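Local coordinates for protein glycine cleavage system transcriptional repressor, putative (Vibrio cholerae, PDB 1U8S) that probably represses transcription of the glycine cleavage system genes, and is built from two ACT domains that may sense a small-molecule effector, at residues B[109-119]-B[158-169]. Residues are numbered along the deposited sequence; the frame is centred on the assembly and turned at random.
Sequences KFTQFFAQRQI and LQEEFDALCTAL
Lys109 lays the CB and CD of its bent chain against the methyls of Leu169, the outer end of a contact between two nearly antiparallel helices (149°) whose axes pass 11.5 Å apart. The next residue, Phe110, pushes its ring under the second helix: CE1 lies 3.7 Å from Leu165 CD2 and 3.8 Å from CE1 of Phe162; the side chains of Phe110 and Phe162 cross at about a right angle, with the approach oblique to both rings, and Cys166 SG adds an oblique sulfur-aromatic contact. Beneath, Phe110 meets Val98 and Ile145 of the sheet, and Phe162 meets Val96 and Leu175.

Phe113 is the central knob. With CG anti to the backbone N (chi1 174°), its ring sits in a hole formed by Leu158, Glu161, Phe162 and Leu165; Phe113 CZ comes 3.5 Å from Phe162 N, while Phe113 CD1 is 3.6 Å from Leu165 CD2. Arg117, one turn on, runs its extended chain across this ring, CD over one face, and the ring's CE1 lies over the centre of the guanidinium. Arg117 NE donates to Glu161 OE1 (2.5 Å, 140° at the hydrogen), from above the carboxylate plane, and Arg117 NH2 adds a weak bond to the same oxygen. Arg117 NH1 turns back to a lone pair of Phe113 O, at 3.3 Å. After the Schellman turn at Gln118, Ile119 CD1 meets Leu158 CD1 at 3.6 Å.

Both helices cover one face of the antiparallel sheet, as in the ACT fold. Aromatic and aliphatic side chains do most of the joining; the salt bridge closes over Phe113, and two bonds to Glu161, one of them weak, and a third to Phe113 O probably limit the rotation of the Arg117 guanidinium.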
loop_
_atom_site.group_PDB
_atom_site.type_symbol
_atom_site.label_atom_id
_atom_site.label_comp_id
_atom_site.label_asym_id
_atom_site.label_seq_id
_atom_site.Cartn_x
_atom_site.Cartn_y
_atom_site.Cartn_z
ATOM N N LYS B 109 -16.617 -9.955 -8.038
ATOM C CA LYS B 109 -16.755 -10.310 -9.451
ATOM C C LYS B 109 -15.629 -9.587 -10.184
ATOM O O LYS B 109 -14.986 -10.134 -11.076
ATOM C CB LYS B 109 -18.106 -9.826 -9.985
ATOM C CG LYS B 109 -19.293 -10.637 -9.496
ATOM C CD LYS B 109 -19.728 -11.654 -10.541
ATOM C CE LYS B 109 -20.604 -12.727 -9.935
ATOM N NZ LYS B 109 -21.547 -12.114 -8.970
ATOM N N PHE B 110 -15.386 -8.346 -9.776
ATOM C CA PHE B 110 -14.352 -7.533 -10.387
ATOM C C PHE B 110 -12.947 -7.881 -9.958
ATOM O O PHE B 110 -12.023 -7.745 -10.751
ATOM C CB PHE B 110 -14.678 -6.060 -10.184
ATOM C CG PHE B 110 -15.775 -5.583 -11.098
ATOM C CD1 PHE B 110 -15.522 -5.384 -12.459
ATOM C CD2 PHE B 110 -17.083 -5.445 -10.637
ATOM C CE1 PHE B 110 -16.545 -5.068 -13.341
ATOM C CE2 PHE B 110 -18.119 -5.126 -11.519
ATOM C CZ PHE B 110 -17.848 -4.940 -12.873
ATOM N N THR B 111 -12.770 -8.357 -8.730
ATOM C CA THR B 111 -11.444 -8.753 -8.303
ATOM C C THR B 111 -11.153 -10.048 -9.043
ATOM O O THR B 111 -10.040 -10.272 -9.509
ATOM C CB THR B 111 -11.348 -8.974 -6.759
ATOM O OG1 THR B 111 -12.240 -10.014 -6.347
ATOM C CG2 THR B 111 -11.688 -7.691 -6.021
ATOM N N GLN B 112 -12.168 -10.895 -9.177
ATOM C CA GLN B 112 -11.997 -12.159 -9.892
ATOM C C GLN B 112 -11.596 -11.878 -11.346
ATOM O O GLN B 112 -10.797 -12.608 -11.939
ATOM C CB GLN B 112 -13.297 -12.965 -9.842
ATOM C CG GLN B 112 -13.226 -14.377 -10.417
ATOM C CD GLN B 112 -12.294 -15.321 -9.643
ATOM O OE1 GLN B 112 -12.565 -16.529 -9.543
ATOM N NE2 GLN B 112 -11.188 -14.785 -9.110
ATOM N N PHE B 113 -12.150 -10.812 -11.916
ATOM C CA PHE B 113 -11.843 -10.425 -13.288
ATOM C C PHE B 113 -10.338 -10.258 -13.463
ATOM O O PHE B 113 -9.777 -10.644 -14.491
ATOM C CB PHE B 113 -12.536 -9.104 -13.622
ATOM C CG PHE B 113 -12.160 -8.536 -14.967
ATOM C CD1 PHE B 113 -12.678 -9.078 -16.139
ATOM C CD2 PHE B 113 -11.292 -7.452 -15.055
ATOM C CE1 PHE B 113 -12.343 -8.555 -17.377
ATOM C CE2 PHE B 113 -10.943 -6.910 -16.292
ATOM C CZ PHE B 113 -11.472 -7.464 -17.457
ATOM N N PHE B 114 -9.688 -9.668 -12.464
ATOM C CA PHE B 114 -8.250 -9.461 -12.532
ATOM C C PHE B 114 -7.476 -10.709 -12.172
ATOM O O PHE B 114 -6.387 -10.935 -12.689
ATOM C CB PHE B 114 -7.846 -8.296 -11.634
ATOM C CG PHE B 114 -8.355 -6.980 -12.124
ATOM C CD1 PHE B 114 -7.926 -6.476 -13.348
ATOM C CD2 PHE B 114 -9.316 -6.279 -11.409
ATOM C CE1 PHE B 114 -8.454 -5.295 -13.859
ATOM C CE2 PHE B 114 -9.854 -5.094 -11.910
ATOM C CZ PHE B 114 -9.426 -4.600 -13.135
ATOM N N ALA B 115 -8.027 -11.528 -11.288
ATOM C CA ALA B 115 -7.335 -12.756 -10.931
ATOM C C ALA B 115 -7.321 -13.681 -12.150
ATOM O O ALA B 115 -6.273 -14.221 -12.506
ATOM C CB ALA B 115 -8.014 -13.435 -9.762
ATOM N N GLN B 116 -8.470 -13.850 -12.798
ATOM C CA GLN B 116 -8.560 -14.711 -13.977
ATOM C C GLN B 116 -7.514 -14.314 -15.017
ATOM O O GLN B 116 -7.027 -15.145 -15.777
ATOM C CB GLN B 116 -9.955 -14.614 -14.596
ATOM C CG GLN B 116 -11.050 -15.187 -13.727
ATOM C CD GLN B 116 -12.436 -14.775 -14.174
ATOM O OE1 GLN B 116 -12.707 -13.589 -14.387
ATOM N NE2 GLN B 116 -13.332 -15.748 -14.304
ATOM N N ARG B 117 -7.162 -13.037 -15.041
ATOM C CA ARG B 117 -6.188 -12.568 -15.999
ATOM C C ARG B 117 -4.793 -12.401 -15.403
ATOM O O ARG B 117 -3.882 -11.905 -16.068
ATOM C CB ARG B 117 -6.686 -11.265 -16.618
ATOM C CG ARG B 117 -7.949 -11.477 -17.456
ATOM C CD ARG B 117 -8.794 -10.214 -17.610
ATOM N NE ARG B 117 -9.876 -10.451 -18.553
ATOM C CZ ARG B 117 -10.895 -11.288 -18.345
ATOM N NH1 ARG B 117 -10.996 -11.978 -17.204
ATOM N NH2 ARG B 117 -11.804 -11.453 -19.303
ATOM N N GLN B 118 -4.633 -12.831 -14.155
ATOM C CA GLN B 118 -3.353 -12.760 -13.462
ATOM C C GLN B 118 -2.808 -11.338 -13.329
ATOM O O GLN B 118 -1.592 -11.123 -13.310
ATOM C CB GLN B 118 -2.334 -13.668 -14.165
ATOM C CG GLN B 118 -2.628 -15.163 -13.975
ATOM C CD GLN B 118 -1.835 -16.073 -14.909
ATOM O OE1 GLN B 118 -0.605 -16.134 -14.851
ATOM N NE2 GLN B 118 -2.547 -16.787 -15.780
ATOM N N ILE B 119 -3.719 -10.368 -13.247
ATOM C CA ILE B 119 -3.355 -8.966 -13.074
ATOM C C ILE B 119 -3.470 -8.679 -11.572
ATOM O O ILE B 119 -4.520 -8.906 -10.965
ATOM C CB ILE B 119 -4.313 -8.047 -13.850
ATOM C CG1 ILE B 119 -4.212 -8.373 -15.341
ATOM C CG2 ILE B 119 -3.973 -6.576 -13.589
ATOM C CD1 ILE B 119 -5.183 -7.597 -16.226
ATOM N N LEU B 158 -8.048 -5.946 -22.881
ATOM C CA LEU B 158 -8.424 -5.910 -21.476
ATOM C C LEU B 158 -9.667 -5.041 -21.352
ATOM O O LEU B 158 -10.606 -5.368 -20.614
ATOM C CB LEU B 158 -7.291 -5.317 -20.631
ATOM C CG LEU B 158 -7.534 -5.112 -19.126
ATOM C CD1 LEU B 158 -7.831 -6.435 -18.439
ATOM C CD2 LEU B 158 -6.306 -4.471 -18.517
ATOM N N GLN B 159 -9.680 -3.941 -22.097
ATOM C CA GLN B 159 -10.801 -3.026 -22.056
ATOM C C GLN B 159 -12.078 -3.634 -22.608
ATOM O O GLN B 159 -13.170 -3.357 -22.123
ATOM C CB GLN B 159 -10.458 -1.762 -22.816
ATOM C CG GLN B 159 -11.590 -0.776 -22.919
ATOM C CD GLN B 159 -11.081 0.584 -23.301
ATOM O OE1 GLN B 159 -10.552 1.311 -22.460
ATOM N NE2 GLN B 159 -11.207 0.935 -24.579
ATOM N N GLU B 160 -11.948 -4.459 -23.633
ATOM C CA GLU B 160 -13.119 -5.089 -24.210
ATOM C C GLU B 160 -13.685 -6.112 -23.236
ATOM O O GLU B 160 -14.883 -6.136 -22.983
ATOM C CB GLU B 160 -12.763 -5.725 -25.562
ATOM C CG GLU B 160 -12.833 -4.721 -26.718
ATOM C CD GLU B 160 -12.250 -5.243 -28.021
ATOM O OE1 GLU B 160 -12.544 -4.645 -29.081
ATOM O OE2 GLU B 160 -11.490 -6.239 -27.988
ATOM N N GLU B 161 -12.825 -6.944 -22.668
ATOM C CA GLU B 161 -13.284 -7.942 -21.712
ATOM C C GLU B 161 -13.937 -7.274 -20.498
ATOM O O GLU B 161 -14.913 -7.783 -19.949
ATOM C CB GLU B 161 -12.108 -8.821 -21.287
ATOM C CG GLU B 161 -11.332 -9.351 -22.483
ATOM C CD GLU B 161 -10.317 -10.403 -22.114
ATOM O OE1 GLU B 161 -9.653 -10.239 -21.067
ATOM O OE2 GLU B 161 -10.173 -11.382 -22.881
ATOM N N PHE B 162 -13.402 -6.126 -20.091
ATOM C CA PHE B 162 -13.944 -5.381 -18.958
ATOM C C PHE B 162 -15.327 -4.831 -19.285
ATOM O O PHE B 162 -16.186 -4.745 -18.403
ATOM C CB PHE B 162 -13.023 -4.218 -18.595
ATOM C CG PHE B 162 -13.627 -3.259 -17.611
ATOM C CD1 PHE B 162 -13.700 -3.583 -16.256
ATOM C CD2 PHE B 162 -14.177 -2.051 -18.044
ATOM C CE1 PHE B 162 -14.319 -2.714 -15.345
ATOM C CE2 PHE B 162 -14.799 -1.174 -17.146
ATOM C CZ PHE B 162 -14.870 -1.508 -15.794
ATOM N N ASP B 163 -15.525 -4.433 -20.548
ATOM C CA ASP B 163 -16.811 -3.904 -21.003
ATOM C C ASP B 163 -17.847 -5.021 -21.078
ATOM O O ASP B 163 -19.018 -4.818 -20.730
ATOM C CB ASP B 163 -16.683 -3.240 -22.378
ATOM C CG ASP B 163 -15.938 -1.916 -22.324
ATOM O OD1 ASP B 163 -15.971 -1.260 -21.256
ATOM O OD2 ASP B 163 -15.336 -1.524 -23.354
ATOM N N ALA B 164 -17.413 -6.191 -21.548
ATOM C CA ALA B 164 -18.292 -7.361 -21.644
ATOM C C ALA B 164 -18.787 -7.738 -20.246
ATOM O O ALA B 164 -19.981 -7.972 -20.048
ATOM C CB ALA B 164 -17.545 -8.531 -22.251
ATOM N N LEU B 165 -17.872 -7.799 -19.280
ATOM C CA LEU B 165 -18.252 -8.140 -17.923
ATOM C C LEU B 165 -19.311 -7.135 -17.463
ATOM O O LEU B 165 -20.393 -7.525 -16.995
ATOM C CB LEU B 165 -17.032 -8.090 -17.009
ATOM C CG LEU B 165 -17.255 -8.470 -15.540
ATOM C CD1 LEU B 165 -17.903 -9.847 -15.443
ATOM C CD2 LEU B 165 -15.912 -8.452 -14.810
ATOM N N CYS B 166 -19.002 -5.845 -17.617
ATOM C CA CYS B 166 -19.929 -4.780 -17.246
ATOM C C CYS B 166 -21.278 -4.949 -17.951
ATOM O O CYS B 166 -22.316 -4.680 -17.363
ATOM C CB CYS B 166 -19.341 -3.400 -17.569
ATOM S SG CYS B 166 -18.032 -2.830 -16.423
ATOM N N THR B 167 -21.281 -5.385 -19.203
ATOM C CA THR B 167 -22.558 -5.592 -19.876
ATOM C C THR B 167 -23.257 -6.767 -19.217
ATOM O O THR B 167 -24.440 -6.697 -18.889
ATOM C CB THR B 167 -22.399 -5.921 -21.381
ATOM O OG1 THR B 167 -21.866 -4.787 -22.054
ATOM C CG2 THR B 167 -23.742 -6.271 -22.003
ATOM N N ALA B 168 -22.512 -7.846 -19.037
ATOM C CA ALA B 168 -23.031 -9.054 -18.406
ATOM C C ALA B 168 -23.645 -8.821 -17.029
ATOM O O ALA B 168 -24.676 -9.407 -16.700
ATOM C CB ALA B 168 -21.920 -10.086 -18.290
ATOM N N LEU B 169 -23.015 -7.971 -16.225
ATOM C CA LEU B 169 -23.510 -7.706 -14.877
ATOM C C LEU B 169 -24.396 -6.465 -14.815
ATOM O O LEU B 169 -24.824 -6.052 -13.732
ATOM C CB LEU B 169 -22.335 -7.567 -13.904
ATOM C CG LEU B 169 -21.375 -8.761 -13.853
ATOM C CD1 LEU B 169 -20.134 -8.410 -13.061
ATOM C CD2 LEU B 169 -22.093 -9.957 -13.255
#